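Local coordinates for protein glutathione S-transferase (Cupriavidus metallidurans, PDB 4MK3) that is a glutathione transferase family member that binds the sulfinic acid form of glutathione and probably transfers glutathione to electrophilic substrates, at residues A[155-160]-A[203-208]. Residues are numbered along the deposited sequence; the frame is centred on the assembly and turned at random.
Sequences AALTAM and PNLVAF
The flat groups that meet the other segment are the L157 and M160 carbonyls, on helix 143-164, both touched by the branched end of L205. CD2 of L205 lies over one face of the M160 carbonyl, 4.1 Å from both its C and its O. The other methyl, CD1, comes to the L157 carbonyl at its oxygen end, 3.9 Å from that O and off the carbonyl plane. Side chains touch in two places: L205 CD2 to M160 CB at 4.2 Å and, more loosely, L205 CD1 to L157 CD2 at 4.4 Å. L205 gets there with CG anti to its own carbonyl carbon (chi1 -64°), carrying the fork toward helix 143-164. This is helix-on-helix packing inside the all-helical C-terminal domain of the glutathione transferase fold, joining helix 143-164 to the short helix 203-212. M160 gives the contact its CB and carbonyl, while its extended thioether runs on to L118 and L122 of helix 106-134. L157 also reaches L122 and packs on L186 and L189 of helix 177-192; W198 touches both leucines. Alongside, the N204 amide hydrogen-bonds S161 OG through OD1 and A165 O through ND2, tying the start of helix 203-212 to the last turn of helix 143-164 and the residue just after it.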
loop_
_atom_site.group_PDB
_atom_site.type_symbol
_atom_site.label_atom_id
_atom_site.label_comp_id
_atom_site.label_asym_id
_atom_site.label_seq_id
_atom_site.Cartn_x
_atom_site.Cartn_y
_atom_site.Cartn_z
ATOM N N ALA A 155 -9.414 -14.947 4.707
ATOM C CA ALA A 155 -10.253 -13.912 5.303
ATOM C C ALA A 155 -10.596 -12.826 4.295
ATOM O O ALA A 155 -11.733 -12.328 4.245
ATOM C CB ALA A 155 -9.556 -13.319 6.534
ATOM N N ALA A 156 -9.620 -12.456 3.476
ATOM C CA ALA A 156 -9.864 -11.423 2.471
ATOM C C ALA A 156 -10.880 -11.911 1.447
ATOM O O ALA A 156 -11.729 -11.137 1.002
ATOM C CB ALA A 156 -8.572 -11.028 1.793
ATOM N N LEU A 157 -10.771 -13.172 1.039
ATOM C CA LEU A 157 -11.742 -13.758 0.112
ATOM C C LEU A 157 -13.140 -13.724 0.689
ATOM O O LEU A 157 -14.079 -13.368 -0.007
ATOM C CB LEU A 157 -11.364 -15.174 -0.290
ATOM C CG LEU A 157 -10.127 -15.282 -1.175
ATOM C CD1 LEU A 157 -9.606 -16.698 -1.125
ATOM C CD2 LEU A 157 -10.478 -14.847 -2.596
ATOM N N THR A 158 -13.288 -14.111 1.948
ATOM C CA THR A 158 -14.598 -14.087 2.582
ATOM C C THR A 158 -15.130 -12.655 2.604
ATOM O O THR A 158 -16.309 -12.426 2.341
ATOM C CB THR A 158 -14.498 -14.603 3.985
ATOM O OG1 THR A 158 -14.133 -15.986 3.936
ATOM C CG2 THR A 158 -15.829 -14.490 4.714
ATOM N N ALA A 159 -14.279 -11.695 2.921
ATOM C CA ALA A 159 -14.715 -10.300 2.943
ATOM C C ALA A 159 -15.112 -9.819 1.559
ATOM O O ALA A 159 -16.069 -9.055 1.408
ATOM C CB ALA A 159 -13.628 -9.395 3.533
ATOM N N MET A 160 -14.379 -10.233 0.534
ATOM C CA MET A 160 -14.733 -9.827 -0.823
ATOM C C MET A 160 -16.114 -10.392 -1.164
ATOM O O MET A 160 -16.934 -9.700 -1.770
ATOM C CB MET A 160 -13.729 -10.339 -1.841
ATOM C CG MET A 160 -12.377 -9.652 -1.794
ATOM S SD MET A 160 -11.231 -10.490 -2.911
ATOM C CE MET A 160 -9.815 -9.409 -2.831
ATOM N N PRO A 203 -19.522 -18.575 -4.738
ATOM C CA PRO A 203 -20.162 -18.506 -6.052
ATOM C C PRO A 203 -20.293 -17.094 -6.582
ATOM O O PRO A 203 -20.168 -16.898 -7.795
ATOM C CB PRO A 203 -21.541 -19.104 -5.797
ATOM C CG PRO A 203 -21.331 -20.061 -4.705
ATOM C CD PRO A 203 -20.285 -19.434 -3.816
ATOM N N ASN A 204 -20.513 -16.107 -5.720
ATOM C CA ASN A 204 -20.655 -14.765 -6.273
ATOM C C ASN A 204 -19.358 -14.228 -6.880
ATOM O O ASN A 204 -19.398 -13.492 -7.861
ATOM C CB ASN A 204 -21.298 -13.775 -5.291
ATOM C CG ASN A 204 -20.468 -13.494 -4.090
ATOM O OD1 ASN A 204 -19.539 -14.242 -3.728
ATOM N ND2 ASN A 204 -20.807 -12.404 -3.416
ATOM N N LEU A 205 -18.217 -14.599 -6.311
ATOM C CA LEU A 205 -16.925 -14.233 -6.883
ATOM C C LEU A 205 -16.672 -14.962 -8.193
ATOM O O LEU A 205 -16.062 -14.388 -9.098
ATOM C CB LEU A 205 -15.818 -14.520 -5.886
ATOM C CG LEU A 205 -15.872 -13.691 -4.598
ATOM C CD1 LEU A 205 -14.640 -14.007 -3.772
ATOM C CD2 LEU A 205 -15.955 -12.197 -4.839
ATOM N N VAL A 206 -17.120 -16.211 -8.302
ATOM C CA VAL A 206 -17.014 -16.934 -9.565
ATOM C C VAL A 206 -17.783 -16.205 -10.674
ATOM O O VAL A 206 -17.266 -16.012 -11.776
ATOM C CB VAL A 206 -17.488 -18.374 -9.429
ATOM C CG1 VAL A 206 -17.484 -19.080 -10.772
ATOM C CG2 VAL A 206 -16.607 -19.098 -8.431
ATOM N N ALA A 207 -19.009 -15.775 -10.379
ATOM C CA ALA A 207 -19.810 -15.091 -11.384
ATOM C C ALA A 207 -19.154 -13.763 -11.773
ATOM O O ALA A 207 -19.109 -13.389 -12.945
ATOM C CB ALA A 207 -21.229 -14.881 -10.857
ATOM N N PHE A 208 -18.651 -13.058 -10.773
ATOM C CA PHE A 208 -17.917 -11.817 -10.996
ATOM C C PHE A 208 -16.733 -12.047 -11.907
ATOM O O PHE A 208 -16.538 -11.315 -12.872
ATOM C CB PHE A 208 -17.475 -11.254 -9.638
ATOM C CG PHE A 208 -16.430 -10.178 -9.721
ATOM C CD1 PHE A 208 -15.083 -10.497 -9.731
ATOM C CD2 PHE A 208 -16.802 -8.854 -9.752
ATOM C CE1 PHE A 208 -14.129 -9.520 -9.785
ATOM C CE2 PHE A 208 -15.818 -7.854 -9.839
ATOM C CZ PHE A 208 -14.502 -8.200 -9.856
#